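Local coordinates for sensor protein (Shewanella oneidensis, PDB 3LIC) that is a putative membrane histidine kinase that probably senses an extracellular signal through its PDC-fold domain for two-component signalling, at residues K87-Y95 with L104-T114; L169-P180 with I193-V201. All blocks are in the same frame, centred on the assembly; numbering follows the deposited sequence.

Interaction 1 (K87-Y95 with L104-T114)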
# COMPACT_ATOMS: atom_id res chain seq x y z
N LYS A 87 19.18 -3.47 25.08
CA LYS A 87 18.43 -2.80 24.02
C LYS A 87 16.93 -2.76 24.33
O LYS A 87 16.29 -3.82 24.51
CB LYS A 87 18.62 -3.53 22.70
CG LYS A 87 19.47 -2.77 21.73
CD LYS A 87 19.59 -3.53 20.43
CE LYS A 87 20.01 -4.95 20.66
NZ LYS A 87 20.84 -5.39 19.50
N LYS A 88 16.34 -1.58 24.33
CA LYS A 88 14.92 -1.57 24.47
C LYS A 88 14.25 -1.85 23.11
O LYS A 88 13.51 -2.86 22.96
CB LYS A 88 14.45 -0.25 25.05
CG LYS A 88 13.05 -0.33 25.68
CD LYS A 88 12.93 0.78 26.73
CE LYS A 88 11.49 1.19 26.96
NZ LYS A 88 10.84 1.47 25.70
N LEU A 89 14.56 -0.98 22.14
CA LEU A 89 13.94 -0.96 20.82
C LEU A 89 15.00 -1.45 19.87
O LEU A 89 16.18 -1.09 20.00
CB LEU A 89 13.51 0.48 20.43
CG LEU A 89 12.38 1.13 21.29
CD1 LEU A 89 11.99 2.44 20.69
CD2 LEU A 89 11.12 0.22 21.44
N PHE A 90 14.62 -2.30 18.94
CA PHE A 90 15.60 -2.73 17.96
C PHE A 90 14.85 -3.05 16.69
O PHE A 90 14.01 -3.91 16.67
CB PHE A 90 16.39 -3.96 18.51
CG PHE A 90 17.44 -4.56 17.51
CD1 PHE A 90 18.40 -3.77 16.89
CD2 PHE A 90 17.52 -5.94 17.31
CE1 PHE A 90 19.36 -4.30 16.02
CE2 PHE A 90 18.49 -6.52 16.46
CZ PHE A 90 19.40 -5.68 15.79
N SER A 91 15.17 -2.35 15.61
CA SER A 91 14.46 -2.57 14.38
C SER A 91 15.25 -2.22 13.13
O SER A 91 14.98 -1.26 12.42
CB SER A 91 13.08 -1.92 14.43
OG SER A 91 12.47 -1.85 13.15
N PRO A 92 16.23 -3.08 12.82
CA PRO A 92 16.92 -2.95 11.52
C PRO A 92 15.94 -2.76 10.36
O PRO A 92 14.92 -3.43 10.30
CB PRO A 92 17.61 -4.30 11.38
CG PRO A 92 17.84 -4.74 12.87
CD PRO A 92 16.64 -4.29 13.58
N TYR A 93 16.30 -1.91 9.40
CA TYR A 93 15.40 -1.57 8.31
C TYR A 93 16.24 -1.14 7.12
O TYR A 93 17.16 -0.35 7.28
CB TYR A 93 14.53 -0.39 8.77
CG TYR A 93 13.66 0.21 7.71
CD1 TYR A 93 12.61 -0.53 7.12
CD2 TYR A 93 13.84 1.54 7.31
CE1 TYR A 93 11.79 0.03 6.12
CE2 TYR A 93 13.02 2.10 6.34
CZ TYR A 93 12.02 1.36 5.75
OH TYR A 93 11.22 1.97 4.82
N VAL A 94 16.00 -1.70 5.94
CA VAL A 94 16.67 -1.25 4.71
C VAL A 94 15.65 -0.72 3.69
O VAL A 94 14.55 -1.27 3.56
CB VAL A 94 17.54 -2.39 4.08
CG1 VAL A 94 18.09 -1.99 2.69
CG2 VAL A 94 18.67 -2.83 5.02
N TYR A 95 15.98 0.33 2.95
CA TYR A 95 15.01 0.92 1.99
C TYR A 95 15.80 1.39 0.76
O TYR A 95 17.03 1.58 0.85
CB TYR A 95 14.13 2.04 2.61
CG TYR A 95 14.86 3.34 2.98
CD1 TYR A 95 14.93 4.43 2.10
CD2 TYR A 95 15.49 3.46 4.24
CE1 TYR A 95 15.66 5.67 2.46
CE2 TYR A 95 16.15 4.64 4.63
CZ TYR A 95 16.24 5.74 3.75
OH TYR A 95 16.93 6.86 4.22
N LEU A 104 18.93 1.80 8.61
CA LEU A 104 18.98 2.35 9.95
C LEU A 104 18.30 1.38 10.87
O LEU A 104 17.41 0.62 10.44
CB LEU A 104 18.32 3.74 10.08
CG LEU A 104 16.80 3.88 9.95
CD1 LEU A 104 16.26 5.17 10.64
CD2 LEU A 104 16.54 3.91 8.47
N ASP A 105 18.74 1.39 12.11
CA ASP A 105 18.00 0.80 13.15
C ASP A 105 16.90 1.79 13.57
O ASP A 105 17.18 2.82 14.23
CB ASP A 105 18.93 0.45 14.32
CG ASP A 105 18.19 -0.13 15.46
OD1 ASP A 105 16.95 -0.26 15.37
OD2 ASP A 105 18.80 -0.44 16.49
N ILE A 106 15.65 1.51 13.18
CA ILE A 106 14.58 2.46 13.47
C ILE A 106 14.47 2.71 15.00
O ILE A 106 14.13 3.77 15.44
CB ILE A 106 13.26 1.93 12.87
CG1 ILE A 106 13.31 1.98 11.34
CG2 ILE A 106 12.05 2.70 13.31
CD1 ILE A 106 11.95 1.50 10.71
N GLY A 107 14.79 1.72 15.82
CA GLY A 107 14.55 1.87 17.24
C GLY A 107 15.65 2.73 17.90
O GLY A 107 15.50 3.13 19.04
N ALA A 108 16.74 3.01 17.20
CA ALA A 108 17.85 3.82 17.73
C ALA A 108 17.81 5.19 17.07
O ALA A 108 18.00 6.22 17.74
CB ALA A 108 19.25 3.11 17.46
N ASP A 109 17.58 5.22 15.76
CA ASP A 109 17.76 6.45 15.02
C ASP A 109 16.55 6.88 14.24
O ASP A 109 16.67 7.82 13.44
CB ASP A 109 18.95 6.33 14.06
CG ASP A 109 20.23 5.89 14.79
OD1 ASP A 109 20.43 6.24 15.99
OD2 ASP A 109 21.02 5.16 14.22
N GLY A 110 15.42 6.18 14.43
CA GLY A 110 14.29 6.49 13.57
C GLY A 110 13.09 6.95 14.39
O GLY A 110 12.66 8.12 14.28
N TYR A 111 12.51 6.04 15.16
CA TYR A 111 11.38 6.45 15.97
C TYR A 111 10.99 5.31 16.85
O TYR A 111 11.44 4.17 16.68
CB TYR A 111 10.21 6.97 15.12
CG TYR A 111 9.73 6.05 13.99
CD1 TYR A 111 9.06 4.83 14.26
CD2 TYR A 111 9.93 6.40 12.67
CE1 TYR A 111 8.60 3.99 13.22
CE2 TYR A 111 9.44 5.59 11.62
CZ TYR A 111 8.79 4.38 11.91
OH TYR A 111 8.32 3.59 10.85
N ASP A 112 10.21 5.63 17.87
CA ASP A 112 9.76 4.60 18.80
C ASP A 112 8.56 3.93 18.16
O ASP A 112 7.42 4.42 18.25
CB ASP A 112 9.37 5.24 20.12
CG ASP A 112 8.83 4.24 21.09
OD1 ASP A 112 8.78 3.03 20.79
OD2 ASP A 112 8.47 4.66 22.18
N TYR A 113 8.84 2.81 17.47
CA TYR A 113 7.82 2.17 16.64
C TYR A 113 6.68 1.64 17.52
O TYR A 113 5.60 1.33 17.02
CB TYR A 113 8.44 1.09 15.72
CG TYR A 113 9.35 0.13 16.45
CD1 TYR A 113 8.83 -1.01 17.05
CD2 TYR A 113 10.74 0.36 16.53
CE1 TYR A 113 9.60 -1.86 17.71
CE2 TYR A 113 11.53 -0.51 17.22
CZ TYR A 113 10.96 -1.61 17.81
OH TYR A 113 11.72 -2.56 18.48
N THR A 114 6.91 1.54 18.84
CA THR A 114 5.91 0.99 19.76
C THR A 114 5.02 2.02 20.46
O THR A 114 4.21 1.62 21.24
CB THR A 114 6.62 0.22 20.92
OG1 THR A 114 7.26 1.16 21.82
CG2 THR A 114 7.65 -0.77 20.37
O HOH W 1 18.44 -0.44 18.92
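Ser91 and Asp105 meet where the hairpin of strands 92-96 and 101-105 gives way to the short helix 106-109, and this is the tight part of the contact. The backbone N of Ser91 donates to Asp105 OD1 at 2.8 Å, nearly straight at 164°. Gly107 N reaches Asp105 OD1 from the opposite face of the carboxylate plane, at 3.0 Å, so Asp105 is the helix N-cap as well as a tie to the 87-95 segment. Its CG stands anti to the backbone N (chi1 177°), which carries the carboxylate across to residues 90-91 and lays OD2 at the edge of the Phe90 ring. Glycine suits position 107, since a CB there would run into Leu89 CB. Beside it, Ile106 N donates to Ser91 O, and Ile106 CD1 makes an off-centre CH-pi contact with the Tyr93 ring, 4.1 Å from its centroid. Tyr113 OH accepts from Phe90 N at 2.9 Å, with the amide at the ring edge, and is also bonded to Phe79 O on the next strand. The side nearer solvent is at Leu89, itself well packed: its CD1 lies 3.3 Å from Asp112 OD1, CD2 touches Thr114 CG2, and a water links Leu89 O to Asp105 OD2. Replacing Asp105 by an alanine is likely to leave Ser91 N and Gly107 N without their shared acceptor, and the water with only Leu89 O of its two partners. A single carboxylate thus serves two amides and a water, while Ser91 OG is buried with no polar partner in the model.

Interaction 2 (L169-P180 with I193-V201)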
# COMPACT_ATOMS: atom_id res chain seq x y z
N LEU A 169 4.11 4.67 -2.25
CA LEU A 169 2.93 4.99 -3.06
C LEU A 169 3.27 5.63 -4.36
O LEU A 169 2.53 5.42 -5.33
CB LEU A 169 1.95 5.94 -2.35
CG LEU A 169 1.45 5.55 -0.97
CD1 LEU A 169 0.32 6.51 -0.64
CD2 LEU A 169 0.98 4.16 -0.83
N ASP A 170 4.31 6.46 -4.40
CA ASP A 170 4.67 7.10 -5.70
C ASP A 170 4.86 6.10 -6.83
O ASP A 170 4.72 6.44 -8.01
CB ASP A 170 5.93 8.00 -5.59
CG ASP A 170 5.63 9.33 -4.84
OD1 ASP A 170 4.42 9.68 -4.63
OD2 ASP A 170 6.61 10.02 -4.44
N ARG A 171 5.15 4.86 -6.49
CA ARG A 171 5.37 3.87 -7.56
C ARG A 171 4.13 3.16 -8.09
O ARG A 171 4.21 2.49 -9.13
CB ARG A 171 6.39 2.84 -7.12
CG ARG A 171 7.74 3.46 -6.96
CD ARG A 171 8.79 2.41 -6.65
NE ARG A 171 8.88 1.54 -7.82
CZ ARG A 171 9.60 0.41 -7.84
NH1 ARG A 171 10.29 0.04 -6.76
NH2 ARG A 171 9.64 -0.33 -8.94
N LEU A 172 3.02 3.20 -7.35
CA LEU A 172 1.86 2.40 -7.75
C LEU A 172 1.40 2.65 -9.17
O LEU A 172 1.05 1.70 -9.84
CB LEU A 172 0.66 2.63 -6.81
CG LEU A 172 0.85 2.11 -5.40
CD1 LEU A 172 -0.36 2.49 -4.54
CD2 LEU A 172 1.07 0.56 -5.47
N PRO A 173 1.35 3.91 -9.64
CA PRO A 173 0.86 4.16 -11.02
C PRO A 173 1.64 3.43 -12.10
O PRO A 173 1.07 2.80 -13.00
CB PRO A 173 1.09 5.67 -11.18
CG PRO A 173 1.01 6.24 -9.69
CD PRO A 173 1.81 5.17 -8.99
N GLU A 174 2.96 3.53 -12.03
CA GLU A 174 3.77 2.73 -12.91
C GLU A 174 3.59 1.21 -12.70
O GLU A 174 3.55 0.43 -13.67
CB GLU A 174 5.23 3.09 -12.73
CG GLU A 174 6.07 2.02 -13.41
CD GLU A 174 7.53 2.37 -13.42
OE1 GLU A 174 7.98 3.07 -12.47
OE2 GLU A 174 8.23 1.93 -14.39
N GLN A 175 3.54 0.74 -11.44
CA GLN A 175 3.43 -0.68 -11.25
C GLN A 175 2.07 -1.17 -11.78
O GLN A 175 1.94 -2.32 -12.23
CB GLN A 175 3.62 -1.02 -9.75
CG GLN A 175 5.06 -1.05 -9.36
CD GLN A 175 5.23 -0.94 -7.89
OE1 GLN A 175 4.47 -0.22 -7.22
NE2 GLN A 175 6.24 -1.64 -7.35
N LEU A 176 1.06 -0.28 -11.74
CA LEU A 176 -0.32 -0.56 -12.18
C LEU A 176 -0.56 -0.22 -13.65
O LEU A 176 -1.50 -0.76 -14.25
CB LEU A 176 -1.34 0.19 -11.33
CG LEU A 176 -1.83 -0.61 -10.09
CD1 LEU A 176 -0.66 -1.36 -9.33
CD2 LEU A 176 -2.68 0.31 -9.18
N GLY A 177 0.28 0.65 -14.22
CA GLY A 177 0.26 0.90 -15.67
C GLY A 177 -0.80 1.95 -16.02
O GLY A 177 -1.48 1.80 -17.00
N ILE A 178 -0.95 2.97 -15.17
CA ILE A 178 -1.95 3.99 -15.23
C ILE A 178 -1.24 5.31 -14.86
O ILE A 178 -0.40 5.38 -13.90
CB ILE A 178 -3.10 3.75 -14.17
CG1 ILE A 178 -3.71 2.35 -14.29
CG2 ILE A 178 -4.27 4.64 -14.42
CD1 ILE A 178 -4.41 2.05 -15.69
N ALA A 179 -1.57 6.37 -15.59
CA ALA A 179 -0.95 7.66 -15.35
C ALA A 179 -1.36 8.11 -13.95
O ALA A 179 -2.48 7.93 -13.56
CB ALA A 179 -1.41 8.65 -16.41
N PRO A 180 -0.43 8.69 -13.17
CA PRO A 180 -0.82 9.08 -11.81
C PRO A 180 -2.14 9.87 -11.73
O PRO A 180 -2.92 9.62 -10.81
CB PRO A 180 0.35 9.97 -11.33
CG PRO A 180 1.53 9.61 -12.20
CD PRO A 180 1.01 8.89 -13.44
N ILE A 193 -6.00 4.96 -0.49
CA ILE A 193 -4.65 4.40 -0.47
C ILE A 193 -3.81 5.27 -1.40
O ILE A 193 -2.74 5.67 -1.05
CB ILE A 193 -4.64 3.00 -1.05
CG1 ILE A 193 -5.46 2.02 -0.17
CG2 ILE A 193 -3.22 2.52 -1.26
CD1 ILE A 193 -4.78 1.57 0.99
N PHE A 194 -4.29 5.51 -2.60
CA PHE A 194 -3.55 6.29 -3.60
C PHE A 194 -4.43 7.39 -4.20
O PHE A 194 -5.56 7.11 -4.59
CB PHE A 194 -2.99 5.45 -4.78
CG PHE A 194 -2.17 6.29 -5.74
CD1 PHE A 194 -0.84 6.58 -5.45
CD2 PHE A 194 -2.75 6.92 -6.81
CE1 PHE A 194 -0.10 7.41 -6.24
CE2 PHE A 194 -2.00 7.77 -7.61
CZ PHE A 194 -0.65 8.01 -7.33
N HIS A 195 -3.90 8.62 -4.26
CA HIS A 195 -4.44 9.78 -5.00
C HIS A 195 -3.22 10.60 -5.45
O HIS A 195 -2.21 10.73 -4.70
CB HIS A 195 -5.31 10.67 -4.08
CG HIS A 195 -6.10 11.71 -4.81
ND1 HIS A 195 -7.45 11.58 -5.08
CD2 HIS A 195 -5.73 12.89 -5.38
CE1 HIS A 195 -7.87 12.62 -5.78
NE2 HIS A 195 -6.84 13.42 -5.98
N SER A 196 -3.29 11.17 -6.65
CA SER A 196 -2.29 12.15 -7.12
C SER A 196 -1.89 13.17 -6.06
O SER A 196 -0.71 13.42 -5.86
CB SER A 196 -2.86 12.94 -8.29
OG SER A 196 -2.56 12.26 -9.47
N ASP A 197 -2.88 13.80 -5.45
CA ASP A 197 -2.63 14.76 -4.39
C ASP A 197 -2.33 14.08 -3.04
O ASP A 197 -3.21 13.43 -2.45
CB ASP A 197 -3.81 15.71 -4.24
CG ASP A 197 -3.55 16.80 -3.23
OD1 ASP A 197 -2.36 17.12 -2.99
OD2 ASP A 197 -4.53 17.32 -2.65
N LYS A 198 -1.10 14.26 -2.56
CA LYS A 198 -0.61 13.66 -1.32
C LYS A 198 -1.26 14.17 -0.04
O LYS A 198 -1.41 13.40 0.93
CB LYS A 198 0.92 13.79 -1.24
CG LYS A 198 1.66 13.16 -2.43
CD LYS A 198 1.07 11.75 -2.80
CE LYS A 198 1.27 11.38 -4.28
NZ LYS A 198 1.06 9.95 -4.48
N GLU A 199 -1.67 15.44 0.01
CA GLU A 199 -2.44 15.85 1.20
C GLU A 199 -3.85 15.25 1.23
O GLU A 199 -4.44 15.12 2.30
CB GLU A 199 -2.45 17.36 1.49
CG GLU A 199 -2.40 18.28 0.27
CD GLU A 199 -0.98 18.37 -0.29
OE1 GLU A 199 -0.03 18.40 0.53
OE2 GLU A 199 -0.82 18.37 -1.54
N LYS A 200 -4.39 14.84 0.08
CA LYS A 200 -5.61 14.05 0.15
C LYS A 200 -5.39 12.66 0.82
O LYS A 200 -6.14 12.25 1.71
CB LYS A 200 -6.33 13.97 -1.21
CG LYS A 200 -6.84 15.34 -1.72
CD LYS A 200 -7.51 15.21 -3.07
CE LYS A 200 -8.09 16.54 -3.56
NZ LYS A 200 -8.61 17.32 -2.41
N VAL A 201 -4.35 11.93 0.42
CA VAL A 201 -4.08 10.63 1.03
C VAL A 201 -3.97 10.72 2.54
O VAL A 201 -4.36 9.84 3.27
CB VAL A 201 -2.78 10.07 0.51
CG1 VAL A 201 -2.48 8.75 1.17
CG2 VAL A 201 -2.85 9.95 -0.99
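Leu169 reaches Phe194 and Val201 at the start of the segment. With its CG beside the backbone N (chi1 -54°), its CD1 comes 3.2 Å from Ile193 O and meets Val201 CG1 tip to tip at 4.0 Å. The carbonyl oxygen of Leu169 lies 3.4 Å from Phe194 CE1. Asp170, exposed to solvent, points its CB away, yet its carboxylate turns back to form a long, weak salt bridge, Asp170 OD1 to Lys198 NZ at 3.4 Å. The lysine chain, bent at chi2, also gives His195 O a weak bond within its own segment, so the ammonium's link across the contact is the weak pair with Asp170 alone. Leu172, which is branched and buried, slides past Phe194 in the opposite direction, bringing CD1 4.0 Å from Phe194 CB; it also touches Leu28 of the long helix 2-46. Pro173 crosses the Phe194 ring at about a right angle and packs its CG against Phe194 CZ at 3.4 Å; the proline ring offers the phenyl group a compact apolar surface. The helix then ends in a Schellman motif, with Gly177 as the positive-phi C-prime residue. Beyond this turn Pro180 comes back to the ring: its O lies at the edge of Phe194, in plane, and 3.0 Å from Ser196 OG. Phe194, flat and apolar, is thus packed by Leu169, Leu172, Pro173 and Pro180. The linker after strand 161-168 therefore packs on the edge strand 192-194, whose classic bulge against Val185 belongs to the second antiparallel sheet, an arrangement consistent with two tandem PDC-type modules joined along one long N-terminal helix.

Interactions 1 and 2 follow one another along the chain, the first closing before the second opens, and they do not touch: their centres lie about 27 Å apart and their nearest atoms about 9 Å. Interaction 1 sits at the outer edge of the six-stranded sheet, about 21 Å from the chain centre, whereas interaction 2 lies about 10 Å from it, where the chain leaves strand 161-168 for the five-stranded sheet. Tyr93 connects the first contact to a possible pocket: its side chain is about 4 Å from a bound 1,2-ethanediol, probably from the crystallisation liquor, and its hydroxyl bonds Asp166 on strand 161-168, which leads directly into the 169-180 segment.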